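Local atomic coordinates of tRNA (guanine(26)-N(2))-dimethyltransferase (Pyrococcus horikoshii, PDB entry 2DUL), a protein that probably dimethylates guanine 26 of a number of tRNAs at its N2 atom, taking both methyl groups from S-adenosyl-L-methionine. Residues Asp37-Leu42 with Ile63-Glu68; Leu43-Pro48 with Ser288-Glu293; Asn47-Leu52 with Pro70-Trp75; Arg157-Val162 with Phe230-Asp235. All coordinates share one frame; numbering follows the deposited sequence.

Contact 1 (Asp37-Leu42 with Ile63-Glu68); sequences DIVVVL and IRFALE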
loop_
_atom_site.group_PDB
_atom_site.type_symbol
_atom_site.label_atom_id
_atom_site.label_comp_id
_atom_site.label_asym_id
_atom_site.label_seq_id
_atom_site.Cartn_x
_atom_site.Cartn_y
_atom_site.Cartn_z
ATOM N N ASP A 37 3.601 7.682 -8.786
ATOM C CA ASP A 37 3.333 7.195 -10.138
ATOM C C ASP A 37 2.313 6.059 -10.048
ATOM O O ASP A 37 1.344 6.016 -10.810
ATOM C CB ASP A 37 4.595 6.626 -10.802
ATOM C CG ASP A 37 5.474 7.691 -11.439
ATOM O OD1 ASP A 37 4.969 8.777 -11.800
ATOM O OD2 ASP A 37 6.683 7.419 -11.602
ATOM N N ILE A 38 2.556 5.134 -9.121
ATOM C CA ILE A 38 1.686 3.974 -8.937
ATOM C C ILE A 38 0.243 4.385 -8.684
ATOM O O ILE A 38 -0.677 3.874 -9.329
ATOM C CB ILE A 38 2.177 3.077 -7.759
ATOM C CG1 ILE A 38 3.626 2.647 -7.997
ATOM C CG2 ILE A 38 1.289 1.844 -7.620
ATOM C CD1 ILE A 38 3.841 1.892 -9.290
ATOM N N VAL A 39 0.036 5.311 -7.753
ATOM C CA VAL A 39 -1.321 5.748 -7.457
ATOM C C VAL A 39 -1.936 6.459 -8.669
ATOM O O VAL A 39 -3.124 6.287 -8.961
ATOM C CB VAL A 39 -1.371 6.648 -6.177
ATOM C CG1 VAL A 39 -0.482 7.862 -6.332
ATOM C CG2 VAL A 39 -2.807 7.057 -5.890
ATOM N N VAL A 40 -1.131 7.236 -9.388
ATOM C CA VAL A 40 -1.618 7.930 -10.581
ATOM C C VAL A 40 -2.112 6.895 -11.590
ATOM O O VAL A 40 -3.172 7.058 -12.203
ATOM C CB VAL A 40 -0.501 8.794 -11.230
ATOM C CG1 VAL A 40 -0.857 9.142 -12.676
ATOM C CG2 VAL A 40 -0.318 10.074 -10.429
ATOM N N VAL A 41 -1.345 5.819 -11.752
ATOM C CA VAL A 41 -1.723 4.761 -12.680
ATOM C C VAL A 41 -3.043 4.133 -12.249
ATOM O O VAL A 41 -3.962 3.973 -13.054
ATOM C CB VAL A 41 -0.642 3.662 -12.746
ATOM C CG1 VAL A 41 -1.156 2.469 -13.555
ATOM C CG2 VAL A 41 0.623 4.222 -13.384
ATOM N N LEU A 42 -3.130 3.796 -10.967
ATOM C CA LEU A 42 -4.330 3.182 -10.418
ATOM C C LEU A 42 -5.565 4.053 -10.607
ATOM O O LEU A 42 -6.617 3.565 -11.025
ATOM C CB LEU A 42 -4.134 2.880 -8.927
ATOM C CG LEU A 42 -5.316 2.194 -8.229
ATOM C CD1 LEU A 42 -5.637 0.885 -8.942
ATOM C CD2 LEU A 42 -4.985 1.941 -6.763
ATOM N N ILE A 63 -1.584 17.628 -6.526
ATOM C CA ILE A 63 -1.384 18.336 -7.785
ATOM C C ILE A 63 -1.280 17.331 -8.932
ATOM O O ILE A 63 -1.860 17.538 -10.000
ATOM C CB ILE A 63 -0.119 19.223 -7.730
ATOM C CG1 ILE A 63 -0.381 20.421 -6.813
ATOM C CG2 ILE A 63 0.255 19.704 -9.133
ATOM C CD1 ILE A 63 0.867 21.176 -6.404
ATOM N N ARG A 64 -0.558 16.235 -8.717
ATOM C CA ARG A 64 -0.441 15.230 -9.770
ATOM C C ARG A 64 -1.786 14.536 -9.993
ATOM O O ARG A 64 -2.126 14.179 -11.120
ATOM C CB ARG A 64 0.653 14.215 -9.433
ATOM C CG ARG A 64 2.050 14.824 -9.470
ATOM C CD ARG A 64 3.113 13.747 -9.498
ATOM N NE ARG A 64 2.979 12.890 -10.673
ATOM C CZ ARG A 64 3.595 11.721 -10.816
ATOM N NH1 ARG A 64 4.395 11.267 -9.857
ATOM N NH2 ARG A 64 3.401 10.996 -11.911
ATOM N N PHE A 65 -2.557 14.345 -8.927
ATOM C CA PHE A 65 -3.880 13.728 -9.071
ATOM C C PHE A 65 -4.703 14.599 -10.022
ATOM O O PHE A 65 -5.341 14.103 -10.950
ATOM C CB PHE A 65 -4.604 13.668 -7.723
ATOM C CG PHE A 65 -4.093 12.604 -6.788
ATOM C CD1 PHE A 65 -4.543 12.560 -5.469
ATOM C CD2 PHE A 65 -3.177 11.645 -7.216
ATOM C CE1 PHE A 65 -4.090 11.577 -4.590
ATOM C CE2 PHE A 65 -2.719 10.660 -6.344
ATOM C CZ PHE A 65 -3.176 10.626 -5.029
ATOM N N ALA A 66 -4.678 15.904 -9.773
ATOM C CA ALA A 66 -5.425 16.860 -10.583
ATOM C C ALA A 66 -4.925 16.941 -12.027
ATOM O O ALA A 66 -5.725 16.990 -12.966
ATOM C CB ALA A 66 -5.372 18.244 -9.931
ATOM N N LEU A 67 -3.607 16.939 -12.207
ATOM C CA LEU A 67 -3.031 17.035 -13.550
ATOM C C LEU A 67 -2.974 15.742 -14.355
ATOM O O LEU A 67 -2.983 15.783 -15.588
ATOM C CB LEU A 67 -1.603 17.595 -13.482
ATOM C CG LEU A 67 -1.364 19.029 -13.013
ATOM C CD1 LEU A 67 0.132 19.240 -12.768
ATOM C CD2 LEU A 67 -1.890 20.013 -14.051
ATOM N N GLU A 68 -2.928 14.599 -13.675
ATOM C CA GLU A 68 -2.771 13.329 -14.375
ATOM C C GLU A 68 -3.841 12.251 -14.240
ATOM O O GLU A 68 -3.657 11.146 -14.745
ATOM C CB GLU A 68 -1.415 12.733 -13.984
ATOM C CG GLU A 68 -0.252 13.691 -14.215
ATOM C CD GLU A 68 1.062 13.179 -13.650
ATOM O OE1 GLU A 68 1.371 11.984 -13.849
ATOM O OE2 GLU A 68 1.792 13.976 -13.015
#

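Contact 2 (Leu43-Pro48 with Ser288-Glu293); sequences LNILNP and SKMVKE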
loop_
_atom_site.group_PDB
_atom_site.type_symbol
_atom_site.label_atom_id
_atom_site.label_comp_id
_atom_site.label_asym_id
_atom_site.label_seq_id
_atom_site.Cartn_x
_atom_site.Cartn_y
_atom_site.Cartn_z
ATOM N N LEU A 43 -5.441 5.340 -10.305
ATOM C CA LEU A 43 -6.571 6.247 -10.434
ATOM C C LEU A 43 -7.064 6.361 -11.872
ATOM O O LEU A 43 -8.240 6.638 -12.105
ATOM C CB LEU A 43 -6.219 7.632 -9.875
ATOM C CG LEU A 43 -6.586 7.866 -8.400
ATOM C CD1 LEU A 43 -6.154 6.693 -7.541
ATOM C CD2 LEU A 43 -5.944 9.157 -7.918
ATOM N N ASN A 44 -6.170 6.138 -12.831
ATOM C CA ASN A 44 -6.545 6.203 -14.237
ATOM C C ASN A 44 -7.335 4.968 -14.651
ATOM O O ASN A 44 -7.870 4.903 -15.758
ATOM C CB ASN A 44 -5.301 6.366 -15.108
ATOM C CG ASN A 44 -4.944 7.821 -15.332
ATOM O OD1 ASN A 44 -5.642 8.529 -16.055
ATOM N ND2 ASN A 44 -3.866 8.280 -14.703
ATOM N N ILE A 45 -7.407 3.992 -13.751
ATOM C CA ILE A 45 -8.155 2.768 -14.001
ATOM C C ILE A 45 -9.473 2.838 -13.239
ATOM O O ILE A 45 -10.537 2.581 -13.800
ATOM C CB ILE A 45 -7.378 1.514 -13.524
ATOM C CG1 ILE A 45 -6.055 1.392 -14.286
ATOM C CG2 ILE A 45 -8.221 0.263 -13.731
ATOM C CD1 ILE A 45 -6.217 1.276 -15.785
ATOM N N LEU A 46 -9.397 3.202 -11.960
ATOM C CA LEU A 46 -10.585 3.283 -11.112
ATOM C C LEU A 46 -11.404 4.559 -11.276
ATOM O O LEU A 46 -12.602 4.565 -10.999
ATOM C CB LEU A 46 -10.190 3.080 -9.647
ATOM C CG LEU A 46 -10.123 1.608 -9.215
ATOM C CD1 LEU A 46 -9.479 0.761 -10.299
ATOM C CD2 LEU A 46 -9.354 1.492 -7.910
ATOM N N ASN A 47 -10.758 5.637 -11.708
ATOM C CA ASN A 47 -11.448 6.905 -11.962
ATOM C C ASN A 47 -12.240 7.541 -10.812
ATOM O O ASN A 47 -13.359 8.013 -11.022
ATOM C CB ASN A 47 -12.398 6.731 -13.153
ATOM C CG ASN A 47 -11.724 6.107 -14.360
ATOM O OD1 ASN A 47 -12.387 5.503 -15.204
ATOM N ND2 ASN A 47 -10.407 6.261 -14.458
ATOM N N PRO A 48 -11.680 7.578 -9.590
ATOM C CA PRO A 48 -12.455 8.201 -8.506
ATOM C C PRO A 48 -12.644 9.700 -8.773
ATOM O O PRO A 48 -11.707 10.386 -9.188
ATOM C CB PRO A 48 -11.606 7.916 -7.268
ATOM C CG PRO A 48 -10.205 7.922 -7.822
ATOM C CD PRO A 48 -10.355 7.141 -9.114
ATOM N N SER A 288 -3.238 -6.058 -13.972
ATOM C CA SER A 288 -2.892 -6.364 -15.355
ATOM C C SER A 288 -3.130 -5.075 -16.143
ATOM O O SER A 288 -2.293 -4.661 -16.946
ATOM C CB SER A 288 -3.774 -7.495 -15.893
ATOM O OG SER A 288 -3.378 -7.878 -17.198
ATOM N N LYS A 289 -4.270 -4.436 -15.891
ATOM C CA LYS A 289 -4.607 -3.181 -16.557
ATOM C C LYS A 289 -3.603 -2.085 -16.212
ATOM O O LYS A 289 -3.289 -1.237 -17.047
ATOM C CB LYS A 289 -6.005 -2.707 -16.153
ATOM C CG LYS A 289 -7.157 -3.482 -16.767
ATOM C CD LYS A 289 -8.466 -2.727 -16.571
ATOM C CE LYS A 289 -9.633 -3.408 -17.268
ATOM N NZ LYS A 289 -9.934 -4.742 -16.685
ATOM N N MET A 290 -3.112 -2.098 -14.975
ATOM C CA MET A 290 -2.147 -1.102 -14.521
ATOM C C MET A 290 -0.848 -1.147 -15.320
ATOM O O MET A 290 -0.281 -0.105 -15.657
ATOM C CB MET A 290 -1.849 -1.297 -13.030
ATOM C CG MET A 290 -2.993 -0.879 -12.116
ATOM S SD MET A 290 -2.581 -1.057 -10.364
ATOM C CE MET A 290 -1.390 0.297 -10.127
ATOM N N VAL A 291 -0.369 -2.349 -15.619
ATOM C CA VAL A 291 0.862 -2.490 -16.390
ATOM C C VAL A 291 0.684 -1.806 -17.741
ATOM O O VAL A 291 1.563 -1.075 -18.202
ATOM C CB VAL A 291 1.218 -3.978 -16.625
ATOM C CG1 VAL A 291 2.389 -4.090 -17.601
ATOM C CG2 VAL A 291 1.583 -4.637 -15.305
ATOM N N LYS A 292 -0.471 -2.038 -18.357
ATOM C CA LYS A 292 -0.793 -1.473 -19.661
ATOM C C LYS A 292 -0.969 0.041 -19.585
ATOM O O LYS A 292 -0.454 0.779 -20.430
ATOM C CB LYS A 292 -2.066 -2.137 -20.199
ATOM C CG LYS A 292 -2.414 -1.813 -21.645
ATOM C CD LYS A 292 -3.145 -0.490 -21.773
ATOM C CE LYS A 292 -3.678 -0.299 -23.182
ATOM N NZ LYS A 292 -4.470 0.959 -23.293
ATOM N N GLU A 293 -1.697 0.501 -18.572
ATOM C CA GLU A 293 -1.930 1.930 -18.395
ATOM C C GLU A 293 -0.605 2.648 -18.157
ATOM O O GLU A 293 -0.374 3.736 -18.685
ATOM C CB GLU A 293 -2.864 2.177 -17.207
ATOM C CG GLU A 293 -3.153 3.654 -16.940
ATOM C CD GLU A 293 -4.024 4.291 -18.012
ATOM O OE1 GLU A 293 -4.220 5.527 -17.971
ATOM O OE2 GLU A 293 -4.522 3.556 -18.890
#

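Contact 3 (Asn47-Leu52 with Pro70-Trp75); sequences NPKIVL and PAEEVW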
loop_
_atom_site.group_PDB
_atom_site.type_symbol
_atom_site.label_atom_id
_atom_site.label_comp_id
_atom_site.label_asym_id
_atom_site.label_seq_id
_atom_site.Cartn_x
_atom_site.Cartn_y
_atom_site.Cartn_z
ATOM N N ASN A 47 -10.758 5.637 -11.708
ATOM C CA ASN A 47 -11.448 6.905 -11.962
ATOM C C ASN A 47 -12.240 7.541 -10.812
ATOM O O ASN A 47 -13.359 8.013 -11.022
ATOM C CB ASN A 47 -12.398 6.731 -13.153
ATOM C CG ASN A 47 -11.724 6.107 -14.360
ATOM O OD1 ASN A 47 -12.387 5.503 -15.204
ATOM N ND2 ASN A 47 -10.407 6.261 -14.458
ATOM N N PRO A 48 -11.680 7.578 -9.590
ATOM C CA PRO A 48 -12.455 8.201 -8.506
ATOM C C PRO A 48 -12.644 9.700 -8.773
ATOM O O PRO A 48 -11.707 10.386 -9.188
ATOM C CB PRO A 48 -11.606 7.916 -7.268
ATOM C CG PRO A 48 -10.205 7.922 -7.822
ATOM C CD PRO A 48 -10.355 7.141 -9.114
ATOM N N LYS A 49 -13.852 10.204 -8.537
ATOM C CA LYS A 49 -14.160 11.614 -8.790
ATOM C C LYS A 49 -13.680 12.606 -7.726
ATOM O O LYS A 49 -13.045 13.615 -8.052
ATOM C CB LYS A 49 -15.670 11.779 -8.996
ATOM C CG LYS A 49 -16.125 13.209 -9.253
ATOM C CD LYS A 49 -17.578 13.263 -9.729
ATOM C CE LYS A 49 -18.559 12.795 -8.662
ATOM N NZ LYS A 49 -18.608 13.737 -7.513
ATOM N N ILE A 50 -13.997 12.326 -6.463
ATOM C CA ILE A 50 -13.612 13.197 -5.354
ATOM C C ILE A 50 -12.491 12.523 -4.564
ATOM O O ILE A 50 -12.690 11.464 -3.969
ATOM C CB ILE A 50 -14.814 13.447 -4.429
ATOM C CG1 ILE A 50 -16.025 13.874 -5.262
ATOM C CG2 ILE A 50 -14.482 14.526 -3.412
ATOM C CD1 ILE A 50 -17.306 14.015 -4.456
ATOM N N VAL A 51 -11.318 13.144 -4.542
ATOM C CA VAL A 51 -10.180 12.544 -3.859
ATOM C C VAL A 51 -9.515 13.450 -2.833
ATOM O O VAL A 51 -9.613 14.674 -2.907
ATOM C CB VAL A 51 -9.133 12.094 -4.886
ATOM C CG1 VAL A 51 -9.793 11.183 -5.925
ATOM C CG2 VAL A 51 -8.513 13.309 -5.572
ATOM N N LEU A 52 -8.832 12.830 -1.876
ATOM C CA LEU A 52 -8.148 13.558 -0.821
ATOM C C LEU A 52 -6.680 13.164 -0.649
ATOM O O LEU A 52 -6.345 11.978 -0.559
ATOM C CB LEU A 52 -8.869 13.339 0.519
ATOM C CG LEU A 52 -8.114 13.815 1.768
ATOM C CD1 LEU A 52 -8.015 15.338 1.758
ATOM C CD2 LEU A 52 -8.831 13.336 3.031
ATOM N N PRO A 70 -8.401 11.319 -13.805
ATOM C CA PRO A 70 -9.773 11.780 -14.045
ATOM C C PRO A 70 -10.438 12.418 -12.821
ATOM O O PRO A 70 -11.623 12.757 -12.863
ATOM C CB PRO A 70 -10.496 10.499 -14.481
ATOM C CG PRO A 70 -9.395 9.657 -15.058
ATOM C CD PRO A 70 -8.294 9.872 -14.053
ATOM N N ALA A 71 -9.688 12.574 -11.734
ATOM C CA ALA A 71 -10.249 13.178 -10.526
ATOM C C ALA A 71 -10.825 14.550 -10.875
ATOM O O ALA A 71 -10.194 15.328 -11.590
ATOM C CB ALA A 71 -9.166 13.313 -9.444
ATOM N N GLU A 72 -12.024 14.840 -10.376
ATOM C CA GLU A 72 -12.692 16.112 -10.650
ATOM C C GLU A 72 -12.553 17.123 -9.517
ATOM O O GLU A 72 -12.483 18.331 -9.752
ATOM C CB GLU A 72 -14.177 15.860 -10.931
ATOM C CG GLU A 72 -14.435 15.227 -12.290
ATOM C CD GLU A 72 -15.869 14.756 -12.471
ATOM O OE1 GLU A 72 -16.798 15.471 -12.040
ATOM O OE2 GLU A 72 -16.066 13.672 -13.059
ATOM N N GLU A 73 -12.527 16.626 -8.286
ATOM C CA GLU A 73 -12.398 17.479 -7.114
ATOM C C GLU A 73 -11.259 16.912 -6.281
ATOM O O GLU A 73 -11.320 15.765 -5.829
ATOM C CB GLU A 73 -13.697 17.472 -6.304
ATOM C CG GLU A 73 -13.741 18.512 -5.195
ATOM C CD GLU A 73 -15.068 18.525 -4.453
ATOM O OE1 GLU A 73 -16.113 18.819 -5.078
ATOM O OE2 GLU A 73 -15.068 18.239 -3.240
ATOM N N VAL A 74 -10.216 17.713 -6.091
ATOM C CA VAL A 74 -9.047 17.270 -5.340
ATOM C C VAL A 74 -8.803 18.124 -4.110
ATOM O O VAL A 74 -8.676 19.345 -4.207
ATOM C CB VAL A 74 -7.775 17.311 -6.224
ATOM C CG1 VAL A 74 -6.587 16.726 -5.459
ATOM C CG2 VAL A 74 -8.020 16.549 -7.525
ATOM N N TRP A 75 -8.742 17.473 -2.952
ATOM C CA TRP A 75 -8.488 18.166 -1.699
ATOM C C TRP A 75 -7.049 17.920 -1.250
ATOM O O TRP A 75 -6.555 16.791 -1.285
ATOM C CB TRP A 75 -9.447 17.682 -0.606
ATOM C CG TRP A 75 -10.871 18.096 -0.815
ATOM C CD1 TRP A 75 -11.655 17.820 -1.896
ATOM C CD2 TRP A 75 -11.691 18.835 0.098
ATOM N NE1 TRP A 75 -12.912 18.339 -1.713
ATOM C CE2 TRP A 75 -12.963 18.967 -0.498
ATOM C CE3 TRP A 75 -11.474 19.399 1.363
ATOM C CZ2 TRP A 75 -14.021 19.640 0.128
ATOM C CZ3 TRP A 75 -12.525 20.069 1.988
ATOM C CH2 TRP A 75 -13.784 20.182 1.366
#

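Contact 4 (Arg157-Val162 with Phe230-Asp235); sequences RGILGV and FVKLKD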
loop_
_atom_site.group_PDB
_atom_site.type_symbol
_atom_site.label_atom_id
_atom_site.label_comp_id
_atom_site.label_asym_id
_atom_site.label_seq_id
_atom_site.Cartn_x
_atom_site.Cartn_y
_atom_site.Cartn_z
ATOM N N ARG A 157 -18.274 2.649 -0.372
ATOM C CA ARG A 157 -17.757 1.825 -1.454
ATOM C C ARG A 157 -16.534 2.551 -2.004
ATOM O O ARG A 157 -16.145 2.372 -3.158
ATOM C CB ARG A 157 -18.811 1.636 -2.547
ATOM C CG ARG A 157 -20.050 0.872 -2.082
ATOM C CD ARG A 157 -21.103 0.791 -3.185
ATOM N NE ARG A 157 -22.342 0.146 -2.741
ATOM C CZ ARG A 157 -23.123 0.593 -1.758
ATOM N NH1 ARG A 157 -24.229 -0.070 -1.437
ATOM N NH2 ARG A 157 -22.807 1.700 -1.092
ATOM N N GLY A 158 -15.935 3.374 -1.149
ATOM C CA GLY A 158 -14.766 4.137 -1.540
ATOM C C GLY A 158 -13.480 3.339 -1.598
ATOM O O GLY A 158 -13.452 2.134 -1.326
ATOM N N ILE A 159 -12.402 4.027 -1.953
ATOM C CA ILE A 159 -11.096 3.404 -2.061
ATOM C C ILE A 159 -10.170 4.062 -1.062
ATOM O O ILE A 159 -10.176 5.281 -0.905
ATOM C CB ILE A 159 -10.496 3.598 -3.463
ATOM C CG1 ILE A 159 -11.446 3.018 -4.510
ATOM C CG2 ILE A 159 -9.121 2.953 -3.530
ATOM C CD1 ILE A 159 -11.156 3.494 -5.913
ATOM N N LEU A 160 -9.378 3.252 -0.375
ATOM C CA LEU A 160 -8.450 3.793 0.595
ATOM C C LEU A 160 -7.027 3.399 0.239
ATOM O O LEU A 160 -6.738 2.229 0.004
ATOM C CB LEU A 160 -8.798 3.289 1.998
ATOM C CG LEU A 160 -8.082 3.920 3.196
ATOM C CD1 LEU A 160 -8.341 5.426 3.220
ATOM C CD2 LEU A 160 -8.593 3.272 4.488
ATOM N N GLY A 161 -6.147 4.390 0.186
ATOM C CA GLY A 161 -4.750 4.127 -0.103
ATOM C C GLY A 161 -4.009 4.423 1.183
ATOM O O GLY A 161 -4.107 5.528 1.715
ATOM N N VAL A 162 -3.280 3.443 1.701
ATOM C CA VAL A 162 -2.561 3.640 2.948
ATOM C C VAL A 162 -1.095 3.263 2.819
ATOM O O VAL A 162 -0.755 2.249 2.209
ATOM C CB VAL A 162 -3.175 2.785 4.084
ATOM C CG1 VAL A 162 -2.561 3.177 5.417
ATOM C CG2 VAL A 162 -4.694 2.946 4.107
ATOM N N PHE A 230 -3.823 -0.670 -1.109
ATOM C CA PHE A 230 -4.958 -0.039 -1.764
ATOM C C PHE A 230 -6.131 -0.996 -1.583
ATOM O O PHE A 230 -6.070 -2.143 -2.031
ATOM C CB PHE A 230 -4.705 0.162 -3.265
ATOM C CG PHE A 230 -3.624 1.156 -3.577
ATOM C CD1 PHE A 230 -2.343 0.731 -3.914
ATOM C CD2 PHE A 230 -3.890 2.521 -3.533
ATOM C CE1 PHE A 230 -1.335 1.652 -4.206
ATOM C CE2 PHE A 230 -2.889 3.456 -3.823
ATOM C CZ PHE A 230 -1.608 3.020 -4.161
ATOM N N VAL A 231 -7.188 -0.537 -0.924
ATOM C CA VAL A 231 -8.350 -1.385 -0.707
ATOM C C VAL A 231 -9.643 -0.741 -1.163
ATOM O O VAL A 231 -9.779 0.484 -1.179
ATOM C CB VAL A 231 -8.492 -1.785 0.790
ATOM C CG1 VAL A 231 -7.257 -2.545 1.236
ATOM C CG2 VAL A 231 -8.704 -0.556 1.649
ATOM N N LYS A 232 -10.586 -1.592 -1.549
ATOM C CA LYS A 232 -11.900 -1.161 -1.998
ATOM C C LYS A 232 -12.871 -1.522 -0.881
ATOM O O LYS A 232 -12.999 -2.690 -0.517
ATOM C CB LYS A 232 -12.297 -1.906 -3.277
ATOM C CG LYS A 232 -13.712 -1.598 -3.771
ATOM C CD LYS A 232 -13.837 -0.172 -4.293
ATOM C CE LYS A 232 -15.179 0.030 -4.992
ATOM N NZ LYS A 232 -15.356 1.403 -5.530
ATOM N N LEU A 233 -13.543 -0.523 -0.329
ATOM C CA LEU A 233 -14.491 -0.768 0.747
ATOM C C LEU A 233 -15.749 -1.443 0.198
ATOM O O LEU A 233 -16.225 -1.101 -0.885
ATOM C CB LEU A 233 -14.842 0.553 1.441
ATOM C CG LEU A 233 -13.637 1.255 2.084
ATOM C CD1 LEU A 233 -14.069 2.574 2.699
ATOM C CD2 LEU A 233 -13.025 0.360 3.149
ATOM N N LYS A 234 -16.260 -2.417 0.943
ATOM C CA LYS A 234 -17.463 -3.151 0.561
ATOM C C LYS A 234 -18.562 -2.808 1.567
ATOM O O LYS A 234 -18.356 -2.886 2.779
ATOM C CB LYS A 234 -17.177 -4.653 0.567
ATOM C CG LYS A 234 -15.908 -5.038 -0.192
ATOM C CD LYS A 234 -15.979 -4.638 -1.664
ATOM C CE LYS A 234 -17.057 -5.417 -2.409
ATOM N NZ LYS A 234 -16.789 -6.886 -2.383
ATOM N N ASP A 235 -19.737 -2.439 1.063
ATOM C CA ASP A 235 -20.842 -2.030 1.922
ATOM C C ASP A 235 -21.782 -3.143 2.375
ATOM O O ASP A 235 -22.527 -3.700 1.567
ATOM C CB ASP A 235 -21.651 -0.939 1.216
ATOM C CG ASP A 235 -22.681 -0.285 2.122
ATOM O OD1 ASP A 235 -22.851 -0.724 3.282
ATOM O OD2 ASP A 235 -23.332 0.677 1.663
#

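Contact 1 (Asp37-Leu42 with Ile63-Glu68)
OD1 of D37 is held by several donors: R64 NH2 meets it at 2.7 Å, nearly in line with the C-O bond, R64 NH1 adds a weak bond, and the backbone N of A300 is another. OD1 lies almost in the guanidinium plane, though the two planar groups stand 86° apart; OD2 accepts from the backbone N of R301. R64 also grips E68, one turn later on its own helix, side-on: NE to OE2 at 2.8 Å and NH2 to OE1 at 3.0 Å. D37, R64 and E68 form a buried interhelical salt-bridge network. Arginine suits the place because its planar group can serve several carboxylates at once, E8 at NH1 included, and its charge probably eases the repulsion between D37 OD1 and E68 OE1, 5.2 Å apart.

Compact, branched valines fill the apolar part. V40 CG2 sits 4.0 Å above one guanidinium face of R64, offset toward the rim, and V40 CG1 (chi1 162°, anti to the backbone N) rests 3.8 Å from E68 OE1. Both methyls of V39 meet F65 CE2, with CG1 3.6 Å away at the ring edge.

R36 and R61, predicted to bind S-adenosyl-L-methionine, lie beside R64 and F65. The two helical segments cross at -38°. Helix 284-295 packs on I38 and L42 of helix 33-46, while strand 11-15 and helix 81-94 lie against I63 of helix 60-68.

Contact 2 (Leu43-Pro48 with Ser288-Glu293)
I45 makes the apolar part of this contact, reaching from the last turn of helix 33-46 to helix 284-295. Its CD1 ends between two side-chain roots one turn apart, 3.8 Å from E293 CB and 4.0 Å from K289 CB. CG1 of I45 lies opposite the carbonyl carbon and beside the backbone N (chi1 -61°), which directs the longer branch at the other helix; CG2, the shorter branch, lies 4.1 Å from K289 CD. M290 adds a looser touch, its CG 4.4 Å from I45 CG1. Isoleucine suits the place because its two branches spread over the methylene parts of K289 and E293; the lysine amine leads away, while the glutamate carboxylate turns to N44.

N44 and E293 meet by van der Waals contact, the carboxylate oxygen OE1 of E293 lying 3.2 Å from N44 CB, with the amide and carboxylate planes 30° apart. The amide nitrogen of N44 is engaged within its own neighbourhood, where ND2 gives hydrogen bonds to V40 O and E68 O.

Bonds inside segment 43-48 finish the helix. L43 O accepts from N47 N at 2.7 Å and from N47 ND2 at 3.2 Å, so one carbonyl holds both backbone and side chain of the same residue. N47 has positive phi (57°), a left-handed conformation that asparagine tolerates well; such a residue is characteristic of a helix C-terminus, and here it turns the chain from helix 33-46 toward strand 50-53 of the class I-like methyltransferase fold.

Contact 3 (Asn47-Leu52 with Pro70-Trp75)
V51 CG2 lies 3.8 Å from V74 CG2 and 3.9 Å from A71 CB, the apolar centre of two neighbouring parallel strands in a beta-alpha-beta unit whose crossover is helix 60-68. V51 and V74 point the same way, and beta-branched valine suits the extended backbone. On the other face L52 CG, anti to the backbone N (chi1 168°), sets CD1 against W75 CB at 3.6 Å.

Farther along that face the contact turns polar. I50 lies beside E73, its CG2 3.8 Å from OE2. That oxygen takes the indole N-H of W75 at 2.6 Å in the ring plane, and also bonds Y131 OH. An alanine in place of E73 would remove this shared acceptor and is likely to leave the W75 indole N-H and the Y131 hydroxyl without their mate, with the indole less firmly held. At the outer end of the contact, the methylenes of K49 lie against the E72 carboxylate, and N47 ND2 touches P70 CG.

V51 N to E73 O and W75 N to V51 O are the regular strand bonds. The ladder begins at one carbonyl: K49 O accepts E72 N at 2.8 Å in the carbonyl plane, on a lone pair, and E73 N at 3.1 Å, tilted 21° from that plane.

Contact 4 (Arg157-Val162 with Phe230-Asp235)
Strand 226-235 runs antiparallel to strand 158-164, like the antiparallel strand next to the sheet edge in class I methyltransferases: L160 and V231 form a hydrogen-bonded pair (L160 N to V231 O 2.9 Å, V231 N to L160 O 3.0 Å), and L233 N reaches G158 O at 2.8 Å. In a flanking non-hydrogen-bonded pair, glycine suits G161 because the F230 ring packs beside it, CD2 being 3.9 Å from G161 CA, where a CB would be tight. On the other face L160 CB meets V231 CG2.

A long, flexible lysine suits K232 because it can fold back: a bend at chi2 (69°) carries NZ to R157 O, 2.7 Å away and nearly along the C=O axis. A methionine here would lose the ammonium donor and would probably leave the R157 carbonyl without this partner where the chain turns a corner. R157 NH2 makes a salt bridge with D235 OD2, 3.0 Å, the guanidinium and carboxylate planes 76° apart and D235 CB over the centre of the guanidinium face. R156 NE bridges to D235 OD1.

The chemistry thus changes along the pair, from apolar side chains in the buried sheet to charged ones at its end, where the aspartate probably balances two successive arginines.

How the contacts relate
Contacts 1 and 2, with centres 10 Å apart, both use helix 33-46, which faces helix 60-68 in one and helix 284-295 in the other; V41 CG1 packs on the M290 backbone between them. Contact 2 runs on through N47 and P48 into contact 3, where the chain enters the sheet. Contacts 1 and 3 alternate along the chain, and both close before contact 4 opens; contact 4 is nested in the long loop closed by contact 2. Contacts 3 and 4 lie in one mixed sheet, centres 14 Å apart, with strand 132-137 between their strand pairs. L42 on F230 and L46 on I159 pack helix 33-46 against contact 4. Contact 1 lies closest to R36 and R61, predicted to bind S-adenosyl-L-methionine.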